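Local coordinates for uncharacterized protein (Staphylococcus aureus subsp. aureus Mu50, PDB 4QPV) that is of unknown function but belongs to the DUF1672 family, whose fold repeats a kinked helix followed by three beta strands, at residues A[54-59]-A[92-98]. Numbering follows the deposited sequence. Where two conformers were deposited one is given.
Sequences RGEQFF and FNASIPF
Ile96 of strand 92-98 faces both Phe58 and Phe59 of helix 54-59 and touches each with a different branch. Its CD1 lies over one face of the Phe58 ring, 3.9 Å from the centroid and 24° off the normal, a CH-pi contact offset toward the rim, nearest CZ and CE1. The first torsion (chi1 -177°) sends CG1 toward Phe58, and the turn at chi2 sets CD1 over its ring; CG2 is left to meet the edge of Phe59, 3.9 Å from CE1.

The other apolar contacts run along the strand. Ala94 CB comes within 3.8 Å of Phe59 CZ, and Phe92 turns its ring edge to the same phenylalanine, CE1 lying 4.1 Å from Phe59 CE2. Beyond Ile96, the Phe98 ring comes edge-on to Gly55, whose CA lies in the ring plane; CE2 is 3.6 Å from Gly55 N. Phe98 CZ is 3.7 Å from Arg54 O.

The polar bonds lie off the apolar interface: Arg54 NH1 donates to Gln57 OE1 (2.8 Å), and Ser95 OG bonds to Glu80.

Helix 48-63 packs across one face of the antiparallel sheet 67-75, 78-87, 90-98, with Phe59 also meeting Val83 and Val67. The contact brings the third strand after the helix back against it, consistent with the kinked-helix-beta-beta-beta architecture. No hydrogen bond joins the two segments, so aromatic and aliphatic fit holds them here.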
loop_
_atom_site.group_PDB
_atom_site.type_symbol
_atom_site.label_atom_id
_atom_site.label_comp_id
_atom_site.label_asym_id
_atom_site.label_seq_id
_atom_site.Cartn_x
_atom_site.Cartn_y
_atom_site.Cartn_z
ATOM N N ARG A 54 -19.150 -8.319 -1.293
ATOM C CA ARG A 54 -19.195 -8.058 0.163
ATOM C C ARG A 54 -17.980 -7.220 0.615
ATOM O O ARG A 54 -18.129 -6.335 1.463
ATOM C CB ARG A 54 -19.303 -9.363 0.979
ATOM C CG ARG A 54 -20.638 -10.120 0.755
ATOM C CD ARG A 54 -21.799 -9.417 1.449
ATOM N NE ARG A 54 -22.014 -9.934 2.801
ATOM C CZ ARG A 54 -22.705 -9.306 3.750
ATOM N NH1 ARG A 54 -23.194 -8.091 3.534
ATOM N NH2 ARG A 54 -22.907 -9.886 4.920
ATOM N N GLY A 55 -16.810 -7.485 0.047
ATOM C CA GLY A 55 -15.603 -6.705 0.345
ATOM C C GLY A 55 -15.762 -5.252 -0.061
ATOM O O GLY A 55 -15.495 -4.343 0.730
ATOM N N GLU A 56 -16.306 -5.021 -1.262
ATOM C CA GLU A 56 -16.581 -3.660 -1.748
ATOM C C GLU A 56 -17.614 -2.981 -0.837
ATOM O O GLU A 56 -17.423 -1.827 -0.427
ATOM C CB GLU A 56 -17.051 -3.712 -3.213
ATOM C CG GLU A 56 -15.898 -4.089 -4.149
ATOM C CD GLU A 56 -16.294 -4.634 -5.512
ATOM O OE1 GLU A 56 -17.508 -4.671 -5.827
ATOM O OE2 GLU A 56 -15.382 -5.049 -6.262
ATOM N N GLN A 57 -18.671 -3.729 -0.451
ATOM C CA GLN A 57 -19.700 -3.204 0.450
ATOM C C GLN A 57 -19.076 -2.765 1.777
ATOM O O GLN A 57 -19.474 -1.729 2.310
ATOM C CB GLN A 57 -20.794 -4.260 0.710
ATOM C CG GLN A 57 -21.941 -3.768 1.618
ATOM C CD GLN A 57 -22.885 -4.883 1.994
ATOM O OE1 GLN A 57 -22.673 -6.050 1.650
ATOM N NE2 GLN A 57 -23.985 -4.550 2.666
ATOM N N PHE A 58 -18.153 -3.586 2.337
ATOM C CA PHE A 58 -17.500 -3.267 3.610
ATOM C C PHE A 58 -16.841 -1.869 3.571
ATOM O O PHE A 58 -17.010 -1.078 4.505
ATOM C CB PHE A 58 -16.446 -4.328 3.972
ATOM C CG PHE A 58 -15.785 -4.096 5.316
ATOM C CD1 PHE A 58 -14.660 -3.282 5.427
ATOM C CD2 PHE A 58 -16.258 -4.731 6.462
ATOM C CE1 PHE A 58 -14.054 -3.059 6.675
ATOM C CE2 PHE A 58 -15.655 -4.513 7.705
ATOM C CZ PHE A 58 -14.555 -3.679 7.805
ATOM N N PHE A 59 -16.094 -1.582 2.514
ATOM C CA PHE A 59 -15.379 -0.306 2.382
ATOM C C PHE A 59 -16.339 0.849 2.177
ATOM O O PHE A 59 -16.055 1.949 2.659
ATOM C CB PHE A 59 -14.333 -0.372 1.265
ATOM C CG PHE A 59 -13.070 -1.047 1.736
ATOM C CD1 PHE A 59 -12.961 -2.436 1.728
ATOM C CD2 PHE A 59 -12.015 -0.300 2.264
ATOM C CE1 PHE A 59 -11.806 -3.067 2.219
ATOM C CE2 PHE A 59 -10.881 -0.931 2.782
ATOM C CZ PHE A 59 -10.784 -2.308 2.757
ATOM N N PHE A 92 -5.471 3.882 -2.717
ATOM C CA PHE A 92 -4.811 2.900 -1.846
ATOM C C PHE A 92 -5.227 1.498 -2.231
ATOM O O PHE A 92 -6.198 1.304 -2.973
ATOM C CB PHE A 92 -5.149 3.135 -0.334
ATOM C CG PHE A 92 -6.618 2.981 0.045
ATOM C CD1 PHE A 92 -7.164 1.722 0.294
ATOM C CD2 PHE A 92 -7.463 4.086 0.083
ATOM C CE1 PHE A 92 -8.532 1.578 0.592
ATOM C CE2 PHE A 92 -8.815 3.952 0.438
ATOM C CZ PHE A 92 -9.341 2.698 0.692
ATOM N N ASN A 93 -4.465 0.545 -1.699
ATOM C CA ASN A 93 -4.766 -0.883 -1.746
ATOM C C ASN A 93 -4.873 -1.353 -0.320
ATOM O O ASN A 93 -4.113 -0.895 0.541
ATOM C CB ASN A 93 -3.741 -1.679 -2.527
ATOM C CG ASN A 93 -3.953 -1.552 -4.007
ATOM O OD1 ASN A 93 -3.814 -0.467 -4.584
ATOM N ND2 ASN A 93 -4.348 -2.641 -4.642
ATOM N N ALA A 94 -5.847 -2.215 -0.050
ATOM C CA ALA A 94 -6.076 -2.715 1.300
ATOM C C ALA A 94 -6.665 -4.092 1.210
ATOM O O ALA A 94 -6.983 -4.544 0.107
ATOM C CB ALA A 94 -7.048 -1.772 2.026
ATOM N N SER A 95 -6.807 -4.774 2.352
ATOM C CA SER A 95 -7.467 -6.080 2.374
ATOM C C SER A 95 -8.270 -6.231 3.637
ATOM O O SER A 95 -7.977 -5.596 4.666
ATOM C CB SER A 95 -6.473 -7.230 2.204
ATOM O OG SER A 95 -5.769 -7.489 3.408
ATOM N N ILE A 96 -9.298 -7.082 3.560
ATOM C CA ILE A 96 -10.177 -7.348 4.684
ATOM C C ILE A 96 -10.412 -8.856 4.796
ATOM O O ILE A 96 -10.776 -9.464 3.783
ATOM C CB ILE A 96 -11.517 -6.544 4.575
ATOM C CG1 ILE A 96 -12.441 -6.762 5.792
ATOM C CG2 ILE A 96 -12.268 -6.778 3.252
ATOM C CD1 ILE A 96 -11.993 -6.093 7.089
ATOM N N PRO A 97 -10.249 -9.475 5.987
ATOM C CA PRO A 97 -10.578 -10.907 6.087
ATOM C C PRO A 97 -12.065 -11.085 6.360
ATOM O O PRO A 97 -12.705 -10.207 6.959
ATOM C CB PRO A 97 -9.717 -11.369 7.262
ATOM C CG PRO A 97 -9.644 -10.168 8.161
ATOM C CD PRO A 97 -9.802 -8.940 7.300
ATOM N N PHE A 98 -12.623 -12.233 5.958
ATOM C CA PHE A 98 -14.006 -12.580 6.269
ATOM C C PHE A 98 -14.128 -14.030 6.652
ATOM O O PHE A 98 -13.363 -14.851 6.150
ATOM C CB PHE A 98 -14.910 -12.369 5.035
ATOM C CG PHE A 98 -15.192 -10.970 4.569
ATOM C CD1 PHE A 98 -15.740 -10.027 5.438
ATOM C CD2 PHE A 98 -15.074 -10.635 3.225
ATOM C CE1 PHE A 98 -16.072 -8.745 4.983
ATOM C CE2 PHE A 98 -15.470 -9.380 2.764
ATOM C CZ PHE A 98 -15.979 -8.448 3.646
#